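Long-range contacts in C-type lectin domain family 4, member b1 (Mus musculus, PDB 6LKR), which binds calcium through a C-type lectin carbohydrate-recognition domain and probably acts as an immune receptor that modulates dendritic cells: residues Y17-V22 with K126-M131; G72-Q77 with S97-K102. All coordinates share one frame; numbering follows the deposited sequence.

Contact 1 of 2, residues Y17-V22 with K126-M131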
loop_
_atom_site.group_PDB
_atom_site.type_symbol
_atom_site.label_atom_id
_atom_site.label_comp_id
_atom_site.label_asym_id
_atom_site.label_seq_id
_atom_site.Cartn_x
_atom_site.Cartn_y
_atom_site.Cartn_z
ATOM N N TYR A 17 14.126 -5.106 -1.067
ATOM C CA TYR A 17 13.781 -6.062 -2.145
ATOM C C TYR A 17 14.854 -7.146 -2.243
ATOM O O TYR A 17 16.049 -6.852 -2.004
ATOM C CB TYR A 17 13.617 -5.317 -3.468
ATOM C CG TYR A 17 12.496 -4.309 -3.459
ATOM C CD1 TYR A 17 12.697 -3.023 -2.996
ATOM C CD2 TYR A 17 11.219 -4.658 -3.871
ATOM C CE1 TYR A 17 11.666 -2.098 -2.967
ATOM C CE2 TYR A 17 10.180 -3.742 -3.866
ATOM C CZ TYR A 17 10.402 -2.458 -3.407
ATOM O OH TYR A 17 9.387 -1.549 -3.396
ATOM N N LEU A 18 14.433 -8.359 -2.607
ATOM C CA LEU A 18 15.347 -9.501 -2.864
ATOM C C LEU A 18 14.767 -10.418 -3.937
ATOM O O LEU A 18 13.596 -10.824 -3.811
ATOM C CB LEU A 18 15.562 -10.284 -1.566
ATOM C CG LEU A 18 16.511 -11.477 -1.699
ATOM C CD1 LEU A 18 17.945 -10.996 -1.672
ATOM C CD2 LEU A 18 16.267 -12.515 -0.608
ATOM N N VAL A 19 15.604 -10.795 -4.899
ATOM C CA VAL A 19 15.357 -11.938 -5.820
ATOM C C VAL A 19 15.955 -13.173 -5.145
ATOM O O VAL A 19 17.172 -13.299 -5.069
ATOM C CB VAL A 19 15.969 -11.685 -7.211
ATOM C CG1 VAL A 19 15.705 -12.849 -8.147
ATOM C CG2 VAL A 19 15.472 -10.383 -7.817
ATOM N N PRO A 20 15.131 -14.087 -4.594
ATOM C CA PRO A 20 15.652 -15.263 -3.900
ATOM C C PRO A 20 16.249 -16.297 -4.866
ATOM O O PRO A 20 15.857 -16.333 -6.022
ATOM C CB PRO A 20 14.441 -15.825 -3.136
ATOM C CG PRO A 20 13.227 -15.290 -3.857
ATOM C CD PRO A 20 13.664 -14.032 -4.584
ATOM N N THR A 21 17.187 -17.102 -4.356
ATOM C CA THR A 21 17.942 -18.143 -5.110
ATOM C C THR A 21 17.758 -19.541 -4.490
ATOM O O THR A 21 18.216 -20.502 -5.132
ATOM C CB THR A 21 19.420 -17.743 -5.193
ATOM O OG1 THR A 21 19.787 -17.251 -3.901
ATOM C CG2 THR A 21 19.688 -16.690 -6.251
ATOM N N VAL A 22 17.098 -19.678 -3.326
ATOM C CA VAL A 22 16.937 -21.000 -2.635
ATOM C C VAL A 22 16.442 -22.014 -3.668
ATOM O O VAL A 22 17.040 -23.103 -3.751
ATOM C CB VAL A 22 15.975 -21.016 -1.428
ATOM C CG1 VAL A 22 16.202 -22.255 -0.570
ATOM C CG2 VAL A 22 16.062 -19.775 -0.573
ATOM N N LYS A 126 10.457 -17.728 -11.389
ATOM C CA LYS A 126 11.275 -17.005 -10.389
ATOM C C LYS A 126 10.326 -16.087 -9.609
ATOM O O LYS A 126 9.115 -16.110 -9.886
ATOM C CB LYS A 126 12.415 -16.278 -11.107
ATOM C CG LYS A 126 13.262 -17.185 -11.995
ATOM C CD LYS A 126 14.662 -16.668 -12.257
ATOM C CE LYS A 126 15.571 -17.708 -12.881
ATOM N NZ LYS A 126 15.906 -18.788 -11.924
ATOM N N SER A 127 10.843 -15.325 -8.662
ATOM C CA SER A 127 10.004 -14.411 -7.860
ATOM C C SER A 127 10.864 -13.277 -7.328
ATOM O O SER A 127 12.097 -13.357 -7.449
ATOM C CB SER A 127 9.309 -15.167 -6.754
ATOM O OG SER A 127 10.243 -15.921 -5.999
ATOM N N VAL A 128 10.204 -12.259 -6.783
ATOM C CA VAL A 128 10.846 -11.095 -6.103
ATOM C C VAL A 128 10.045 -10.803 -4.832
ATOM O O VAL A 128 8.800 -10.774 -4.926
ATOM C CB VAL A 128 10.907 -9.843 -7.002
ATOM C CG1 VAL A 128 12.094 -8.965 -6.636
ATOM C CG2 VAL A 128 10.935 -10.180 -8.481
ATOM N N CYS A 129 10.729 -10.625 -3.711
ATOM C CA CYS A 129 10.127 -10.381 -2.381
ATOM C C CYS A 129 10.399 -8.942 -1.967
ATOM O O CYS A 129 11.408 -8.351 -2.416
ATOM C CB CYS A 129 10.687 -11.307 -1.309
ATOM S SG CYS A 129 10.579 -13.076 -1.692
ATOM N N GLN A 130 9.544 -8.414 -1.105
ATOM C CA GLN A 130 9.734 -7.078 -0.511
ATOM C C GLN A 130 9.326 -7.154 0.954
ATOM O O GLN A 130 8.444 -7.970 1.295
ATOM C CB GLN A 130 8.954 -6.013 -1.293
ATOM C CG GLN A 130 7.517 -5.829 -0.854
ATOM C CD GLN A 130 6.827 -4.714 -1.604
ATOM O OE1 GLN A 130 6.867 -4.656 -2.827
ATOM N NE2 GLN A 130 6.189 -3.818 -0.869
ATOM N N MET A 131 9.962 -6.325 1.773
ATOM C CA MET A 131 9.538 -6.069 3.168
ATOM C C MET A 131 9.741 -4.584 3.461
ATOM O O MET A 131 10.468 -3.924 2.698
ATOM C CB MET A 131 10.363 -6.912 4.143
ATOM C CG MET A 131 11.845 -6.639 4.073
ATOM S SD MET A 131 12.757 -7.434 5.430
ATOM C CE MET A 131 12.379 -9.150 5.124
HETATM O O HOH W 1 7.083 -2.276 -4.269
HETATM O O HOH W 2 13.634 -16.258 -7.735
#

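Contact 2 of 2, residues G72-Q77 with S97-K102. With CA (calcium ion), chain D.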
loop_
_atom_site.group_PDB
_atom_site.type_symbol
_atom_site.label_atom_id
_atom_site.label_comp_id
_atom_site.label_asym_id
_atom_site.label_seq_id
_atom_site.Cartn_x
_atom_site.Cartn_y
_atom_site.Cartn_z
ATOM N N GLY A 72 -11.295 -13.391 -7.805
ATOM C CA GLY A 72 -12.605 -13.704 -8.412
ATOM C C GLY A 72 -12.532 -13.760 -9.928
ATOM O O GLY A 72 -12.052 -14.775 -10.478
ATOM N N HIS A 73 -13.002 -12.700 -10.576
ATOM C CA HIS A 73 -13.036 -12.536 -12.051
ATOM C C HIS A 73 -12.403 -11.196 -12.396
ATOM O O HIS A 73 -13.128 -10.193 -12.464
ATOM C CB HIS A 73 -14.473 -12.698 -12.546
ATOM C CG HIS A 73 -15.041 -13.976 -12.054
ATOM N ND1 HIS A 73 -14.550 -15.190 -12.488
ATOM C CD2 HIS A 73 -15.962 -14.242 -11.102
ATOM C CE1 HIS A 73 -15.186 -16.157 -11.865
ATOM N NE2 HIS A 73 -16.059 -15.603 -11.007
ATOM N N ARG A 74 -11.078 -11.194 -12.553
ATOM C CA ARG A 74 -10.261 -9.971 -12.759
ATOM C C ARG A 74 -10.372 -9.094 -11.506
ATOM O O ARG A 74 -10.239 -7.868 -11.636
ATOM C CB ARG A 74 -10.708 -9.220 -14.023
ATOM C CG ARG A 74 -10.961 -10.102 -15.242
ATOM C CD ARG A 74 -9.736 -10.789 -15.826
ATOM N NE ARG A 74 -9.286 -11.924 -15.031
ATOM C CZ ARG A 74 -8.225 -12.678 -15.303
ATOM N NH1 ARG A 74 -7.508 -12.460 -16.389
ATOM N NH2 ARG A 74 -7.886 -13.656 -14.481
ATOM N N GLN A 75 -10.644 -9.696 -10.346
ATOM C CA GLN A 75 -10.678 -8.990 -9.037
ATOM C C GLN A 75 -9.280 -9.110 -8.409
ATOM O O GLN A 75 -9.111 -9.853 -7.417
ATOM C CB GLN A 75 -11.848 -9.527 -8.213
ATOM C CG GLN A 75 -13.184 -9.202 -8.874
ATOM C CD GLN A 75 -14.348 -9.987 -8.326
ATOM O OE1 GLN A 75 -14.736 -11.021 -8.871
ATOM N NE2 GLN A 75 -14.899 -9.496 -7.228
ATOM N N TRP A 76 -8.324 -8.408 -9.017
ATOM C CA TRP A 76 -6.887 -8.416 -8.649
ATOM C C TRP A 76 -6.730 -7.890 -7.223
ATOM O O TRP A 76 -7.312 -6.852 -6.889
ATOM C CB TRP A 76 -6.070 -7.614 -9.668
ATOM C CG TRP A 76 -6.268 -8.104 -11.069
ATOM C CD1 TRP A 76 -6.972 -7.492 -12.067
ATOM C CD2 TRP A 76 -5.819 -9.358 -11.610
ATOM N NE1 TRP A 76 -6.966 -8.267 -13.195
ATOM C CE2 TRP A 76 -6.261 -9.413 -12.948
ATOM C CE3 TRP A 76 -5.054 -10.417 -11.111
ATOM C CZ2 TRP A 76 -5.982 -10.493 -13.780
ATOM C CZ3 TRP A 76 -4.773 -11.482 -11.936
ATOM C CH2 TRP A 76 -5.233 -11.521 -13.252
ATOM N N GLN A 77 -5.956 -8.604 -6.417
ATOM C CA GLN A 77 -5.660 -8.233 -5.020
ATOM C C GLN A 77 -4.154 -8.384 -4.813
ATOM O O GLN A 77 -3.585 -9.382 -5.308
ATOM C CB GLN A 77 -6.479 -9.115 -4.077
ATOM C CG GLN A 77 -6.409 -8.710 -2.610
ATOM C CD GLN A 77 -7.477 -9.404 -1.794
ATOM O OE1 GLN A 77 -8.662 -9.095 -1.902
ATOM N NE2 GLN A 77 -7.068 -10.370 -0.987
ATOM N N SER A 97 -5.226 -11.844 -20.099
ATOM C CA SER A 97 -5.698 -12.580 -21.298
ATOM C C SER A 97 -6.751 -13.644 -20.957
ATOM O O SER A 97 -7.530 -13.977 -21.864
ATOM C CB SER A 97 -4.532 -13.172 -22.041
ATOM O OG SER A 97 -3.890 -14.180 -21.277
ATOM N N SER A 98 -6.813 -14.168 -19.729
ATOM C CA SER A 98 -7.687 -15.336 -19.433
ATOM C C SER A 98 -8.148 -15.367 -17.974
ATOM O O SER A 98 -7.298 -15.331 -17.069
ATOM C CB SER A 98 -7.001 -16.617 -19.792
ATOM O OG SER A 98 -7.779 -17.725 -19.358
ATOM N N ASP A 99 -9.448 -15.571 -17.762
ATOM C CA ASP A 99 -10.018 -15.725 -16.401
ATOM C C ASP A 99 -9.509 -17.014 -15.745
ATOM O O ASP A 99 -9.652 -17.102 -14.530
ATOM C CB ASP A 99 -11.542 -15.672 -16.387
ATOM C CG ASP A 99 -12.079 -15.259 -15.030
ATOM O OD1 ASP A 99 -11.514 -14.311 -14.446
ATOM O OD2 ASP A 99 -13.047 -15.899 -14.554
ATOM N N ASN A 100 -8.924 -17.957 -16.492
ATOM C CA ASN A 100 -8.358 -19.194 -15.884
ATOM C C ASN A 100 -6.949 -18.919 -15.341
ATOM O O ASN A 100 -6.448 -19.772 -14.596
ATOM C CB ASN A 100 -8.386 -20.391 -16.838
ATOM C CG ASN A 100 -9.461 -21.391 -16.470
ATOM O OD1 ASN A 100 -9.821 -21.521 -15.300
ATOM N ND2 ASN A 100 -9.988 -22.098 -17.457
ATOM N N GLU A 101 -6.353 -17.777 -15.681
ATOM C CA GLU A 101 -5.001 -17.379 -15.207
ATOM C C GLU A 101 -5.169 -16.431 -14.017
ATOM O O GLU A 101 -5.574 -15.266 -14.240
ATOM C CB GLU A 101 -4.213 -16.754 -16.353
ATOM C CG GLU A 101 -3.940 -17.733 -17.476
ATOM C CD GLU A 101 -3.138 -17.168 -18.630
ATOM O OE1 GLU A 101 -2.340 -17.923 -19.199
ATOM O OE2 GLU A 101 -3.306 -15.976 -18.956
ATOM N N LYS A 102 -4.875 -16.908 -12.803
ATOM C CA LYS A 102 -5.228 -16.195 -11.543
ATOM C C LYS A 102 -4.004 -15.541 -10.884
ATOM O O LYS A 102 -4.205 -14.767 -9.938
ATOM C CB LYS A 102 -5.928 -17.164 -10.587
ATOM C CG LYS A 102 -7.247 -17.727 -11.101
ATOM C CD LYS A 102 -8.279 -16.660 -11.379
ATOM C CE LYS A 102 -9.673 -17.207 -11.582
ATOM N NZ LYS A 102 -10.574 -16.188 -12.175
HETATM CA CA CA D . -1.886 -14.198 -19.853
HETATM O O HOH W 3 -0.737 -16.053 -20.593
HETATM O O HOH W 4 -0.895 -14.439 -22.277
#

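Contact 1 of 2, residues Y17-V22 with K126-M131
The Tyr-17 ring and the Gln-130 amide run alongside one another in the same direction, their planes 72° apart. Gln-130 runs past the CD2-CE2 bond of the ring, its CB 3.6 Å from Tyr-17 CE2 and its OE1 placed obliquely to the ring. A water in the ring plane, at its edge, hydrogen-bonds to both Tyr-17 OH (2.6 Å) and Gln-130 OE1, which also accepts from Val-44 N. With chi2 of Gln-130 near 180° (177°), its chain stays straight and carries the amide toward the hydroxyl end of the ring, and Phe-53 meets the ring at an inclined angle.

These residues form a non-hydrogen-bonded antiparallel pair. In the adjacent hydrogen-bonded pair, Cys-129 N reaches Leu-18 O at 2.9 Å, nearly straight at 176°, and Leu-18 N reaches Cys-129 O at 3.0 Å. Beyond the ladder, Pro-20 lies against the other strand, its CD 3.3 Å from Ser-127 O and its CG 4.1 Å from Cys-129 SG. A second water donates to Pro-20 O and accepts from Ser-127 N, bridging the two chain segments beyond the last direct backbone bond.

The disulfide from Cys-129 to Cys-35 ties the sheet to helix 28-37. This pairing of strands from near the two chain ends is characteristic of the C-type lectin fold.

Contact 2 of 2, residues G72-Q77 with S97-K102
Arg-74 of segment 72-77 and Asp-99 and Lys-102 of segment 97-102 form a salt-bridge network in the long-loop region of the C-type lectin fold, beside the calcium site. Its ionic core is Asp-99, whose OD1 lies 3.3 Å from Arg-74 NE and 3.1 Å from Lys-102 NZ. Arg-74 and Asp-99 pass one another head to tail, with guanidinium and carboxylate planes 79° apart. Although Arg-74 NH2 and Lys-102 NZ are 4.4 Å apart, both also form salt bridges to Asp-70, which probably offsets their like charge. Arg-74 NH1 pairs with the calcium ligand Asp-118.

Hydrogen bonds complete the join. His-73 ND1 donates to the syn lone pair of Asp-99 OD2 at 2.7 Å, with the oxygen close to the ring plane. A kink in the Lys-102 chain at CB-CG (chi2 -60°) turns NZ back to Gly-72 O, 2.7 Å away, and to Asp-99 O. Arg-74 NH2 gives a hydrogen to Glu-101 O at 2.8 Å, from above the carbonyl plane.

The guanidinium is sandwiched, which fixes its tilt: Trp-76 CZ2 lies 3.5 Å from its plane over the centre of one face, and Asp-99 CA lies over the opposite face, offset toward the rim.

For metal binding, the type I turn from Ser-98 to Glu-101 follows one calcium ligand, Ser-97, and ends on another, Glu-101. With Glu-95, Asn-117, Asp-118 and waters, Glu-101 OE2 coordinates calcium, and Ser-97 OG binds it at 2.5 Å.

Contact 1 is largely buried and contact 2 lies at the surface, on the other side of the chain's centre; their centres are about 23 Å apart and their nearest atoms about 12 Å. Both reach one mixed sheet, in which strand 64-70 pairs with strand 126-132 of contact 1 and with strand 76-78, where the 72-77 segment ends. The chemistry follows the location. Contact 1 joins strands distant in sequence through backbone bonds, apolar contacts and a disulfide-linked cysteine, whereas contact 2 joins a loop leading into strand 76-78 to the irregular calcium-binding segment through charged side chains. Along the chain, residues 72-102 fall wholly between the two strands paired in contact 1.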